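Local structure of valine-pyruvate aminotransferase (Salmonella typhimurium, 3G7Q) at residues L54-M58 / M285-M289; P192-V196 / H334-G338; A221-P227 / C245-L251; I340-F346 / Q386-Y392; F346-I351 / I410-W414. The protein probably catalyses reversible amino-group transfer between valine and pyruvate using pyridoxal 5'-phosphate, giving alanine and 3-methyl-2-oxobutanoate. All coordinates share one frame; numbering follows the deposited sequence.

Contact 1 (L54-M58 / M285-M289); sequences LLTDM and MGPAM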
# COMPACT_ATOMS: atom_id res chain seq x y z
N LEU A 54 -8.52 -10.64 21.56
CA LEU A 54 -8.25 -9.23 21.37
C LEU A 54 -9.28 -8.60 20.42
O LEU A 54 -9.82 -7.53 20.69
CB LEU A 54 -6.86 -9.04 20.81
CG LEU A 54 -6.41 -7.60 20.60
CD1 LEU A 54 -6.38 -6.82 21.95
CD2 LEU A 54 -5.06 -7.59 19.90
N LEU A 55 -9.52 -9.27 19.31
CA LEU A 55 -10.49 -8.76 18.33
C LEU A 55 -11.88 -8.68 18.94
O LEU A 55 -12.63 -7.73 18.70
CB LEU A 55 -10.47 -9.63 17.08
CG LEU A 55 -9.22 -9.45 16.21
CD1 LEU A 55 -9.12 -10.58 15.19
CD2 LEU A 55 -9.22 -8.05 15.50
N THR A 56 -12.24 -9.69 19.72
CA THR A 56 -13.54 -9.69 20.39
C THR A 56 -13.66 -8.47 21.29
O THR A 56 -14.68 -7.76 21.25
CB THR A 56 -13.78 -11.01 21.16
OG1 THR A 56 -13.84 -12.10 20.22
CG2 THR A 56 -15.07 -10.94 21.99
N ASP A 57 -12.63 -8.18 22.07
CA ASP A 57 -12.65 -7.01 22.96
C ASP A 57 -12.73 -5.70 22.19
O ASP A 57 -13.47 -4.79 22.56
CB ASP A 57 -11.40 -6.95 23.83
CG ASP A 57 -11.30 -8.09 24.83
OD1 ASP A 57 -12.31 -8.76 25.12
OD2 ASP A 57 -10.19 -8.31 25.33
N MSE A 58 -11.93 -5.61 21.12
CA MSE A 58 -11.88 -4.40 20.30
C MSE A 58 -13.17 -4.13 19.56
O MSE A 58 -13.56 -2.97 19.44
CB MSE A 58 -10.70 -4.46 19.33
CG MSE A 58 -9.36 -4.39 20.02
SE MSE A 58 -7.89 -4.55 18.78
CE MSE A 58 -8.12 -2.79 17.79
N MSE A 285 -6.60 -1.36 10.96
CA MSE A 285 -6.72 -2.46 11.91
C MSE A 285 -5.36 -2.85 12.55
O MSE A 285 -5.27 -3.04 13.76
CB MSE A 285 -7.39 -3.63 11.23
CG MSE A 285 -8.14 -4.51 12.16
SE MSE A 285 -9.66 -3.59 13.03
CE MSE A 285 -9.42 -4.59 14.40
N GLY A 286 -4.31 -2.92 11.72
CA GLY A 286 -2.94 -3.22 12.20
C GLY A 286 -2.48 -2.24 13.26
O GLY A 286 -2.17 -2.66 14.38
N PRO A 287 -2.39 -0.95 12.91
CA PRO A 287 -2.03 0.03 13.92
C PRO A 287 -2.87 -0.01 15.19
O PRO A 287 -2.31 0.13 16.29
CB PRO A 287 -2.21 1.37 13.20
CG PRO A 287 -2.06 1.04 11.75
CD PRO A 287 -2.56 -0.35 11.58
N ALA A 288 -4.19 -0.24 15.07
CA ALA A 288 -5.06 -0.27 16.25
C ALA A 288 -4.72 -1.47 17.13
O ALA A 288 -4.64 -1.35 18.36
CB ALA A 288 -6.56 -0.27 15.84
N MSE A 289 -4.50 -2.62 16.50
CA MSE A 289 -4.13 -3.82 17.24
C MSE A 289 -2.80 -3.64 17.94
O MSE A 289 -2.64 -4.05 19.08
CB MSE A 289 -4.09 -5.04 16.32
CG MSE A 289 -5.49 -5.42 15.86
SE MSE A 289 -5.40 -6.86 14.61
CE MSE A 289 -5.18 -8.41 15.84
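M58 reaches from helix 45-61 to M285, A288 and M289 on helix 285-295, and its path shows how the gap is bridged. CB leaves the backbone toward the second helix. CG lies anti to the carbonyl carbon (chi1 -67°) and the next bond runs straight on (chi2 178°), so the selenium is delivered well beyond its own helix. There M58 SE lies 3.9 Å from M289 CG, the two selenomethionine chains crossing at about a right angle. The chain then bends by rotation about CG-SE, and M58 CE ends 3.5 Å from A288 CB and 4.1 Å from M285 CE.

Beside it, the two leucines meet the other methyl tips. L55 CD2 approaches M285 CE to 3.6 Å, and M289 CE to 4.1 Å; L54 CD2 is also 4.1 Å from M289 CE. Every contact is apolar, and all six touching residues are buried. Long side chains suit the geometry, since the segment axes come no nearer than 12.0 Å and run 97° apart. A64 and A67 of helix 63-69 pack on M285 from the same chain, while L68 of the second subunit touches L55, M285 and M289. The arrangement is a near-perpendicular helix crossing filled by long apolar chains, placed at the subunit interface of a dimeric class I aminotransferase.

Contact 2 (P192-V196 / H334-G338); sequences PTGNV and HKPEG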
# COMPACT_ATOMS: atom_id res chain seq x y z
N PRO A 192 16.98 -15.03 3.03
CA PRO A 192 16.59 -16.44 3.14
C PRO A 192 17.39 -17.42 3.98
O PRO A 192 17.02 -18.59 4.05
CB PRO A 192 16.75 -16.89 1.67
CG PRO A 192 18.04 -16.22 1.28
CD PRO A 192 17.99 -14.86 1.97
N THR A 193 18.43 -16.95 4.64
CA THR A 193 19.38 -17.83 5.33
C THR A 193 19.17 -18.11 6.79
O THR A 193 19.68 -19.09 7.33
CB THR A 193 20.78 -17.19 5.22
OG1 THR A 193 20.72 -15.85 5.73
CG2 THR A 193 21.25 -17.14 3.75
N GLY A 194 18.44 -17.22 7.45
CA GLY A 194 18.33 -17.24 8.89
C GLY A 194 19.61 -16.67 9.52
O GLY A 194 19.81 -16.79 10.75
N ASN A 195 20.49 -16.08 8.73
CA ASN A 195 21.72 -15.54 9.28
C ASN A 195 21.47 -14.33 10.18
O ASN A 195 20.58 -13.53 9.92
CB ASN A 195 22.64 -15.07 8.17
CG ASN A 195 24.03 -14.70 8.68
OD1 ASN A 195 24.63 -15.46 9.45
ND2 ASN A 195 24.53 -13.52 8.27
N VAL A 196 22.30 -14.22 11.21
CA VAL A 196 22.31 -13.04 12.06
C VAL A 196 23.70 -12.43 11.98
O VAL A 196 24.68 -12.96 12.53
CB VAL A 196 21.88 -13.37 13.51
CG1 VAL A 196 22.19 -12.19 14.45
CG2 VAL A 196 20.39 -13.70 13.53
N HIS A 334 22.42 -23.67 6.50
CA HIS A 334 22.93 -22.44 7.12
C HIS A 334 22.48 -22.46 8.58
O HIS A 334 21.35 -22.85 8.89
CB HIS A 334 22.39 -21.17 6.46
CG HIS A 334 23.13 -19.94 6.86
ND1 HIS A 334 22.96 -19.34 8.09
CD2 HIS A 334 24.08 -19.21 6.21
CE1 HIS A 334 23.76 -18.28 8.18
NE2 HIS A 334 24.46 -18.19 7.06
N LYS A 335 23.37 -22.09 9.48
CA LYS A 335 22.99 -22.02 10.91
C LYS A 335 21.70 -21.20 11.06
O LYS A 335 21.61 -20.09 10.60
CB LYS A 335 24.12 -21.41 11.73
CG LYS A 335 23.77 -21.44 13.21
CD LYS A 335 24.88 -20.83 14.02
CE LYS A 335 24.59 -21.08 15.50
NZ LYS A 335 25.71 -20.54 16.31
N PRO A 336 20.66 -21.80 11.65
CA PRO A 336 19.39 -21.10 11.73
C PRO A 336 19.37 -20.15 12.92
O PRO A 336 19.00 -20.53 14.02
CB PRO A 336 18.38 -22.26 11.89
CG PRO A 336 19.07 -23.24 12.54
CD PRO A 336 20.55 -23.17 12.16
N GLU A 337 19.80 -18.92 12.70
CA GLU A 337 19.91 -17.95 13.80
C GLU A 337 18.65 -17.11 14.03
O GLU A 337 18.53 -16.42 15.06
CB GLU A 337 21.16 -17.07 13.60
CG GLU A 337 22.46 -17.87 13.63
CD GLU A 337 23.67 -17.01 13.52
OE1 GLU A 337 23.84 -16.32 12.51
OE2 GLU A 337 24.47 -17.02 14.47
N GLY A 338 17.68 -17.20 13.13
CA GLY A 338 16.43 -16.52 13.24
C GLY A 338 15.63 -16.68 11.98
O GLY A 338 16.05 -17.40 11.05
O HOH W 1 19.17 -22.10 7.41
O HOH W 2 25.55 -14.60 14.72
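T193 and G194, from the Asn-Pro-Thr-Gly loop of this class I aminotransferase, lie with N195 and V196 against H334-G338, the end of strand 332-334 and the start of its connection to strand 341-345. Within the loop the peptide bond before P192 is cis, and an ST turn follows, T193 OG1 accepting from N195 N. T193 CB sits over one face of the H334 imidazole, 4.0 Å from its centroid and only 10° off the normal, a CH-pi contact. N195 OD1 lies at the ring edge, in plane, 3.2 Å from H334 CE1. The ring's rotation is fixed at both nitrogens: H334 ND1 donates to K335 O at 2.9 Å, with K335 O close to the ring plane, and NE2 is bonded to the backbone N of Y168.

The backbones meet where E337 N donates to G194 O, a 2.9 Å bond bent to 131° at the hydrogen. The E337 side chain extends toward the loop, and OE1 takes V196 N at 2.9 Å from above the carboxylate plane (155° at the hydrogen). N195 OD1 is 3.3 Å from E337 OE1, two acceptors side by side; the ammonium of K167 reconciles them, forming a salt bridge with OE1 and hydrogen bonds with N195 OD1 and V196 O. This buried charge balance would favour an ionised E337, while the bonds of H334 suggest a neutral ring carrying its proton on ND1.

Contact 3 (A221-P227 / C245-L251); sequences AYGVPFP and CMSLSKL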
# COMPACT_ATOMS: atom_id res chain seq x y z
N ALA A 221 12.36 -7.22 10.28
CA ALA A 221 11.06 -7.92 10.20
C ALA A 221 10.92 -9.12 11.13
O ALA A 221 9.80 -9.46 11.53
CB ALA A 221 10.74 -8.36 8.76
N TYR A 222 12.04 -9.79 11.46
CA TYR A 222 12.01 -10.96 12.30
C TYR A 222 12.65 -10.79 13.66
O TYR A 222 12.61 -11.71 14.46
CB TYR A 222 12.72 -12.14 11.59
CG TYR A 222 12.01 -12.58 10.34
CD1 TYR A 222 10.96 -13.49 10.40
CD2 TYR A 222 12.37 -12.09 9.10
CE1 TYR A 222 10.30 -13.89 9.28
CE2 TYR A 222 11.71 -12.49 7.97
CZ TYR A 222 10.67 -13.38 8.08
OH TYR A 222 10.01 -13.79 6.97
N GLY A 223 13.22 -9.62 13.92
CA GLY A 223 14.00 -9.42 15.13
C GLY A 223 13.28 -8.86 16.35
O GLY A 223 12.06 -8.94 16.47
N VAL A 224 14.09 -8.37 17.26
CA VAL A 224 13.70 -7.82 18.55
C VAL A 224 13.38 -6.35 18.38
O VAL A 224 14.07 -5.68 17.65
CB VAL A 224 14.90 -8.04 19.53
CG1 VAL A 224 14.91 -7.05 20.63
CG2 VAL A 224 14.92 -9.49 20.01
N PRO A 225 12.42 -5.82 19.15
CA PRO A 225 11.60 -6.40 20.19
C PRO A 225 10.39 -7.22 19.73
O PRO A 225 9.84 -7.94 20.54
CB PRO A 225 11.14 -5.17 21.00
CG PRO A 225 11.15 -4.09 20.02
CD PRO A 225 12.25 -4.36 19.08
N PHE A 226 9.99 -7.11 18.46
CA PHE A 226 8.90 -7.92 17.90
C PHE A 226 9.19 -8.15 16.43
O PHE A 226 9.62 -7.24 15.75
CB PHE A 226 7.53 -7.27 18.10
CG PHE A 226 7.41 -5.92 17.47
CD1 PHE A 226 6.99 -5.78 16.17
CD2 PHE A 226 7.72 -4.78 18.20
CE1 PHE A 226 6.91 -4.52 15.58
CE2 PHE A 226 7.62 -3.55 17.63
CZ PHE A 226 7.22 -3.42 16.33
N PRO A 227 8.90 -9.35 15.91
CA PRO A 227 8.29 -10.51 16.57
C PRO A 227 9.21 -11.41 17.38
O PRO A 227 8.74 -12.36 18.01
CB PRO A 227 7.70 -11.28 15.39
CG PRO A 227 8.71 -11.06 14.32
CD PRO A 227 9.13 -9.62 14.48
N CYS A 245 13.73 -1.04 9.66
CA CYS A 245 12.41 -1.41 9.16
C CYS A 245 11.87 -2.55 10.00
O CYS A 245 12.55 -3.55 10.21
CB CYS A 245 12.47 -1.85 7.71
SG CYS A 245 13.12 -0.51 6.65
N MSE A 246 10.64 -2.37 10.50
CA MSE A 246 9.97 -3.37 11.31
C MSE A 246 8.61 -3.64 10.68
O MSE A 246 8.16 -2.91 9.80
CB MSE A 246 9.85 -2.90 12.77
CG MSE A 246 11.21 -2.63 13.43
SE MSE A 246 10.96 -2.11 15.28
CE MSE A 246 10.86 -4.28 15.94
N SER A 247 7.94 -4.68 11.15
CA SER A 247 6.67 -5.05 10.56
C SER A 247 5.83 -5.81 11.55
O SER A 247 6.35 -6.41 12.47
CB SER A 247 6.94 -5.95 9.34
OG SER A 247 5.72 -6.40 8.74
N LEU A 248 4.53 -5.76 11.36
CA LEU A 248 3.60 -6.52 12.19
C LEU A 248 3.31 -7.92 11.64
O LEU A 248 2.90 -8.79 12.38
CB LEU A 248 2.30 -5.73 12.24
CG LEU A 248 1.20 -6.06 13.22
CD1 LEU A 248 1.68 -6.15 14.65
CD2 LEU A 248 0.12 -4.95 13.06
N SER A 249 3.58 -8.16 10.37
CA SER A 249 3.13 -9.40 9.73
C SER A 249 3.68 -10.68 10.33
O SER A 249 2.93 -11.65 10.52
CB SER A 249 3.42 -9.38 8.23
OG SER A 249 4.79 -9.52 7.98
N LYS A 250 4.95 -10.69 10.71
CA LYS A 250 5.56 -11.91 11.24
C LYS A 250 5.16 -12.20 12.70
O LYS A 250 5.55 -13.23 13.27
CB LYS A 250 7.07 -11.93 10.98
CG LYS A 250 7.45 -11.56 9.53
CD LYS A 250 6.84 -12.48 8.45
CE LYS A 250 7.14 -11.94 7.05
NZ LYS A 250 6.58 -12.84 6.03
N LEU A 251 4.36 -11.30 13.28
CA LEU A 251 3.75 -11.54 14.57
C LEU A 251 2.59 -12.53 14.41
O LEU A 251 2.03 -13.00 15.40
CB LEU A 251 3.18 -10.23 15.15
CG LEU A 251 2.82 -10.23 16.64
CD1 LEU A 251 4.08 -10.18 17.46
CD2 LEU A 251 1.93 -9.05 17.00
O HOH W 3 7.19 -8.86 11.37
O HOH W 4 9.60 -6.23 13.04
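The F226 ring has M246 CE over the centre of one face, 3.6 Å above the plane, and S247 O in plane at its edge, 3.7 Å from F226 CE1. The methyl lies 10° off the ring normal, so this is a CH-pi contact; the selenium sits obliquely, completing a Met-aromatic pair. F226 CG stands between backbone N and carbonyl carbon (chi1 59°), which brings the ring back across M246 CE. The same methyl is pressed by P225 CD at 3.4 Å, tighter than usual van der Waals contact. The second ring, Y222, takes K250 off-centre: K250 CG is 4.2 Å from its centroid, and K250 CE reaches Y222 OH at 3.4 Å.

These residues form the loop after strand 216-219, with cis peptides before P225 and P227, packed on the end of strand 242-247 and the Ser-Leu-Ser-Lys turn beyond it. In class I aminotransferases such a turn presents the cofactor-binding lysine, a role consistent with K250, whose NZ is bonded to G39 O here. Two waters bridge the backbones. One donates to A221 O at 2.7 Å and to S247 O at 2.8 Å and accepts from K250 N; the other accepts from S247 N and lies 2.9 Å from F226 O, to which it can donate.

Contact 4 (I340-F346 / Q386-Y392); sequences IFLWLWF and QCMRMNY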
# COMPACT_ATOMS: atom_id res chain seq x y z
N ILE A 340 12.24 -17.70 9.61
CA ILE A 340 11.35 -18.86 9.44
C ILE A 340 11.74 -19.80 8.30
O ILE A 340 10.92 -20.62 7.84
CB ILE A 340 9.87 -18.36 9.24
CG1 ILE A 340 9.70 -17.52 7.95
CG2 ILE A 340 9.39 -17.58 10.52
CD1 ILE A 340 8.21 -17.15 7.59
N PHE A 341 12.99 -19.67 7.86
CA PHE A 341 13.50 -20.43 6.74
C PHE A 341 14.71 -21.29 7.08
O PHE A 341 15.41 -21.03 8.04
CB PHE A 341 13.98 -19.48 5.64
CG PHE A 341 12.96 -18.45 5.25
CD1 PHE A 341 11.90 -18.78 4.41
CD2 PHE A 341 13.02 -17.17 5.77
CE1 PHE A 341 10.92 -17.84 4.09
CE2 PHE A 341 12.02 -16.22 5.44
CZ PHE A 341 11.00 -16.55 4.62
N LEU A 342 14.91 -22.31 6.27
CA LEU A 342 16.16 -23.04 6.24
C LEU A 342 16.75 -22.85 4.83
O LEU A 342 16.05 -22.93 3.80
CB LEU A 342 16.01 -24.51 6.59
CG LEU A 342 15.67 -24.81 8.05
CD1 LEU A 342 15.39 -26.33 8.22
CD2 LEU A 342 16.79 -24.35 8.99
N TRP A 343 18.03 -22.55 4.82
CA TRP A 343 18.80 -22.37 3.57
C TRP A 343 19.69 -23.58 3.43
O TRP A 343 20.60 -23.82 4.27
CB TRP A 343 19.59 -21.09 3.67
CG TRP A 343 20.47 -20.71 2.52
CD1 TRP A 343 21.82 -20.77 2.46
CD2 TRP A 343 20.05 -20.08 1.29
NE1 TRP A 343 22.26 -20.26 1.29
CE2 TRP A 343 21.20 -19.83 0.55
CE3 TRP A 343 18.80 -19.75 0.76
CZ2 TRP A 343 21.16 -19.23 -0.72
CZ3 TRP A 343 18.75 -19.14 -0.49
CH2 TRP A 343 19.93 -18.89 -1.21
N LEU A 344 19.42 -24.32 2.36
CA LEU A 344 20.09 -25.59 2.10
C LEU A 344 21.11 -25.44 1.00
O LEU A 344 20.78 -24.97 -0.09
CB LEU A 344 19.07 -26.64 1.68
CG LEU A 344 17.83 -26.77 2.60
CD1 LEU A 344 16.85 -27.85 2.07
CD2 LEU A 344 18.22 -27.00 4.06
N TRP A 345 22.35 -25.84 1.29
CA TRP A 345 23.45 -25.83 0.35
C TRP A 345 23.83 -27.27 0.04
O TRP A 345 24.40 -27.95 0.88
CB TRP A 345 24.63 -25.04 0.91
CG TRP A 345 25.89 -25.08 0.09
CD1 TRP A 345 26.00 -25.29 -1.26
CD2 TRP A 345 27.21 -24.80 0.57
NE1 TRP A 345 27.33 -25.23 -1.63
CE2 TRP A 345 28.09 -24.93 -0.52
CE3 TRP A 345 27.74 -24.47 1.82
CZ2 TRP A 345 29.47 -24.75 -0.40
CZ3 TRP A 345 29.14 -24.31 1.94
CH2 TRP A 345 29.97 -24.47 0.83
N PHE A 346 23.50 -27.72 -1.17
CA PHE A 346 23.77 -29.08 -1.64
C PHE A 346 25.17 -29.01 -2.20
O PHE A 346 25.40 -28.85 -3.40
CB PHE A 346 22.71 -29.50 -2.66
CG PHE A 346 21.30 -29.35 -2.14
CD1 PHE A 346 20.87 -30.07 -1.03
CD2 PHE A 346 20.41 -28.45 -2.73
CE1 PHE A 346 19.59 -29.93 -0.55
CE2 PHE A 346 19.12 -28.32 -2.24
CZ PHE A 346 18.71 -29.04 -1.16
N GLN A 386 23.71 -23.92 -6.13
CA GLN A 386 23.74 -25.12 -5.32
C GLN A 386 22.89 -24.98 -4.06
O GLN A 386 22.90 -25.87 -3.23
CB GLN A 386 25.19 -25.42 -4.91
CG GLN A 386 26.08 -25.68 -6.09
CD GLN A 386 27.55 -25.86 -5.75
OE1 GLN A 386 27.97 -25.92 -4.59
NE2 GLN A 386 28.35 -25.94 -6.80
N CYS A 387 22.12 -23.89 -3.94
CA CYS A 387 21.33 -23.62 -2.75
C CYS A 387 19.85 -23.52 -3.05
O CYS A 387 19.45 -23.22 -4.19
CB CYS A 387 21.77 -22.32 -2.08
SG CYS A 387 23.49 -22.21 -1.53
N MSE A 388 19.04 -23.75 -2.02
CA MSE A 388 17.60 -23.57 -2.09
C MSE A 388 17.09 -23.07 -0.76
O MSE A 388 17.66 -23.37 0.29
CB MSE A 388 16.86 -24.86 -2.41
CG MSE A 388 17.24 -25.46 -3.76
SE MSE A 388 15.91 -26.74 -4.40
CE MSE A 388 14.92 -25.25 -4.92
N ARG A 389 16.00 -22.32 -0.79
CA ARG A 389 15.35 -21.89 0.44
C ARG A 389 14.06 -22.69 0.66
O ARG A 389 13.27 -22.89 -0.27
CB ARG A 389 14.95 -20.43 0.36
CG ARG A 389 14.47 -19.84 1.68
CD ARG A 389 13.77 -18.47 1.48
NE ARG A 389 12.39 -18.59 0.98
CZ ARG A 389 11.62 -17.55 0.63
NH1 ARG A 389 12.08 -16.30 0.72
NH2 ARG A 389 10.39 -17.75 0.17
N MSE A 390 13.84 -23.11 1.90
CA MSE A 390 12.57 -23.70 2.31
C MSE A 390 12.05 -22.99 3.56
O MSE A 390 12.82 -22.35 4.30
CB MSE A 390 12.72 -25.19 2.61
CG MSE A 390 13.69 -25.54 3.69
SE MSE A 390 13.43 -27.46 4.19
CE MSE A 390 11.91 -27.29 5.31
N ASN A 391 10.74 -23.11 3.78
CA ASN A 391 10.05 -22.55 4.95
C ASN A 391 9.83 -23.72 5.90
O ASN A 391 9.29 -24.75 5.46
CB ASN A 391 8.74 -21.91 4.49
CG ASN A 391 7.98 -21.24 5.62
OD1 ASN A 391 7.88 -21.79 6.72
ND2 ASN A 391 7.40 -20.06 5.33
N TYR A 392 10.29 -23.62 7.15
CA TYR A 392 10.17 -24.76 8.11
C TYR A 392 8.89 -24.77 8.95
O TYR A 392 8.73 -25.62 9.84
CB TYR A 392 11.40 -24.84 9.02
CG TYR A 392 11.61 -23.68 9.99
CD1 TYR A 392 10.90 -23.62 11.19
CD2 TYR A 392 12.53 -22.69 9.72
CE1 TYR A 392 11.06 -22.57 12.06
CE2 TYR A 392 12.75 -21.66 10.62
CZ TYR A 392 11.99 -21.59 11.77
OH TYR A 392 12.18 -20.55 12.65
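F341 faces N391 and W345 faces C387 as non-hydrogen-bonded pairs of two antiparallel strands, whose segment directions lie 157° apart. Between them come the hydrogen-bonded pairs: L342 N to M390 O and M390 N to L342 O are both 2.9 Å, and L344 and M388 are bonded in the same way. Y392 N to I340 O and F346 N to Q386 O extend the pattern beyond the strands.

One side-chain bond is added: W345 NE1 donates to Q386 OE1 at 3.1 Å and 166°, meeting a lone pair in the carbonyl plane, with indole and amide nearly coplanar.

Aromatic contacts fill the face bearing F341, W343 and W345. C387 CB lies 3.4 Å from W343 CZ2, over the rim of one indole face, and C387 SG approaches the five-membered rings of W343 and W345 obliquely. Apolar contacts such as L342 CB to M390 CG at 3.9 Å fill the other face.

A flat-on contact completes the set. F341 CE1 sits 3.5 Å from R389 CZ, over the centre of the guanidinium, the planes 24° apart. R389 NH1 and NH2 are bonded to N191 OD1 and G37 O, so its rotation is fixed from two directions; this suits the carboxylate-binding arginine of class I aminotransferases, whose role R389 probably takes.

Contact 5 (F346-I351 / I410-W414); sequences FKDLPI and IERAW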
# COMPACT_ATOMS: atom_id res chain seq x y z
N PHE A 346 23.50 -27.72 -1.17
CA PHE A 346 23.77 -29.08 -1.64
C PHE A 346 25.17 -29.01 -2.20
O PHE A 346 25.40 -28.85 -3.40
CB PHE A 346 22.71 -29.50 -2.66
CG PHE A 346 21.30 -29.35 -2.14
CD1 PHE A 346 20.87 -30.07 -1.03
CD2 PHE A 346 20.41 -28.45 -2.73
CE1 PHE A 346 19.59 -29.93 -0.55
CE2 PHE A 346 19.12 -28.32 -2.24
CZ PHE A 346 18.71 -29.04 -1.16
N LYS A 347 26.15 -29.10 -1.30
CA LYS A 347 27.53 -28.77 -1.69
C LYS A 347 28.04 -29.62 -2.84
O LYS A 347 27.93 -30.83 -2.81
CB LYS A 347 28.50 -28.80 -0.49
CG LYS A 347 29.94 -28.38 -0.83
CD LYS A 347 30.82 -28.08 0.41
CE LYS A 347 32.22 -27.58 -0.02
NZ LYS A 347 32.97 -28.63 -0.76
N ASP A 348 28.53 -28.95 -3.87
CA ASP A 348 29.05 -29.59 -5.08
C ASP A 348 27.99 -30.42 -5.85
O ASP A 348 28.36 -31.31 -6.63
CB ASP A 348 30.31 -30.43 -4.78
CG ASP A 348 31.40 -29.62 -4.12
OD1 ASP A 348 31.60 -28.44 -4.47
OD2 ASP A 348 32.04 -30.16 -3.22
N LEU A 349 26.70 -30.15 -5.64
CA LEU A 349 25.64 -30.84 -6.39
C LEU A 349 26.03 -30.81 -7.86
O LEU A 349 26.41 -29.76 -8.40
CB LEU A 349 24.29 -30.12 -6.22
CG LEU A 349 23.03 -30.82 -6.72
CD1 LEU A 349 22.81 -32.12 -5.93
CD2 LEU A 349 21.79 -29.90 -6.59
N PRO A 350 25.96 -31.96 -8.56
CA PRO A 350 26.38 -31.95 -9.97
C PRO A 350 25.34 -31.49 -11.00
O PRO A 350 25.53 -31.69 -12.21
CB PRO A 350 26.79 -33.42 -10.22
CG PRO A 350 25.98 -34.18 -9.30
CD PRO A 350 25.62 -33.31 -8.11
N ILE A 351 24.24 -30.92 -10.52
CA ILE A 351 23.24 -30.28 -11.33
C ILE A 351 22.92 -28.97 -10.62
O ILE A 351 23.27 -28.81 -9.45
CB ILE A 351 21.92 -31.10 -11.51
CG1 ILE A 351 21.16 -31.31 -10.19
CG2 ILE A 351 22.19 -32.44 -12.27
CD1 ILE A 351 19.76 -31.87 -10.42
N ILE A 410 18.10 -35.60 -4.80
CA ILE A 410 19.51 -35.35 -4.57
C ILE A 410 20.29 -36.65 -4.89
O ILE A 410 21.27 -36.62 -5.61
CB ILE A 410 19.81 -34.87 -3.15
CG1 ILE A 410 19.23 -33.46 -2.87
CG2 ILE A 410 21.32 -34.87 -2.85
CD1 ILE A 410 19.76 -32.35 -3.74
N GLU A 411 19.80 -37.79 -4.39
CA GLU A 411 20.45 -39.08 -4.66
C GLU A 411 20.46 -39.35 -6.15
O GLU A 411 21.47 -39.82 -6.67
CB GLU A 411 19.73 -40.22 -3.93
CG GLU A 411 20.04 -41.64 -4.37
CD GLU A 411 21.47 -42.11 -4.18
OE1 GLU A 411 22.18 -41.51 -3.35
OE2 GLU A 411 21.87 -43.12 -4.83
N ARG A 412 19.34 -39.12 -6.82
CA ARG A 412 19.28 -39.32 -8.26
C ARG A 412 20.33 -38.48 -9.00
O ARG A 412 21.00 -38.99 -9.89
CB ARG A 412 17.89 -38.99 -8.81
CG ARG A 412 17.75 -39.24 -10.30
CD ARG A 412 16.39 -38.81 -10.81
NE ARG A 412 15.31 -39.55 -10.18
N ALA A 413 20.45 -37.20 -8.64
CA ALA A 413 21.43 -36.30 -9.28
C ALA A 413 22.87 -36.84 -9.13
O ALA A 413 23.65 -36.88 -10.08
CB ALA A 413 21.32 -34.88 -8.69
N TRP A 414 23.21 -37.27 -7.92
CA TRP A 414 24.55 -37.82 -7.66
C TRP A 414 24.77 -39.16 -8.35
O TRP A 414 25.88 -39.49 -8.72
CB TRP A 414 24.80 -37.94 -6.17
CG TRP A 414 25.12 -36.66 -5.48
CD1 TRP A 414 24.26 -35.85 -4.80
CD2 TRP A 414 26.39 -36.01 -5.44
NE1 TRP A 414 24.92 -34.77 -4.30
CE2 TRP A 414 26.23 -34.84 -4.67
CE3 TRP A 414 27.66 -36.33 -5.96
CZ2 TRP A 414 27.29 -33.96 -4.41
CZ3 TRP A 414 28.72 -35.45 -5.71
CH2 TRP A 414 28.52 -34.28 -4.94
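P350 stands across the indole of W414, at about a right angle to it: P350 CD rests over the centre of the six-membered ring, 3.9 Å from its centroid and 15° off the normal, a CH-pi contact. The indole edge faces the backbone instead, K347 O lying in the ring plane 3.6 Å from W414 CZ2. L349 CG is anti to the backbone N (chi1 -169°), which swings the branch back toward the helix although CB starts away from it. L349 CD1 then crosses W414 obliquely, 3.8 Å from NE1, and reaches A413 CB at 4.2 Å. Beyond it I351 CD1 touches the same A413 CB at 3.8 Å. I410 CD1 lies above the rim of one F346 face, 3.7 Å from F346 CD1, though I410 has a second conformer and this placement is less certain.

The loop is shaped by a type II turn from F346 to L349, closed by L349 N to F346 O. At its exposed side K347 NZ forms a salt bridge with D348 OD2. R330 makes a cation-pi contact with W414. The whole is a loop, opening with a beta turn, that links strand 341-345 to helix 353-362 and docks on C-terminal helix 396-416 in the smaller domain of the aminotransferase fold.

How the contacts relate
Contacts 1 to 4 are buried, whereas contact 5 is partly exposed and lies 49 Å, centre to centre, from contact 1. Chemistry follows place: contact 1, at the subunit interface, is wholly apolar; contact 2 balances buried charge; contact 3 uses waters between backbones; contact 4 relies on sheet bonds; contact 5 is again largely apolar, its salt bridge lying within the turn on the exposed side. Contacts 2 and 4 meet where strand residue H334 pairs with W343, and where the loop residue P192 packs on W343 and R389. Y222 of contact 3 touches F341 of contact 4, and contacts 1 and 3 touch through G286 and L248. Contacts 4 and 5 share F346, and Q386 OE1 probably accepts from D348 N.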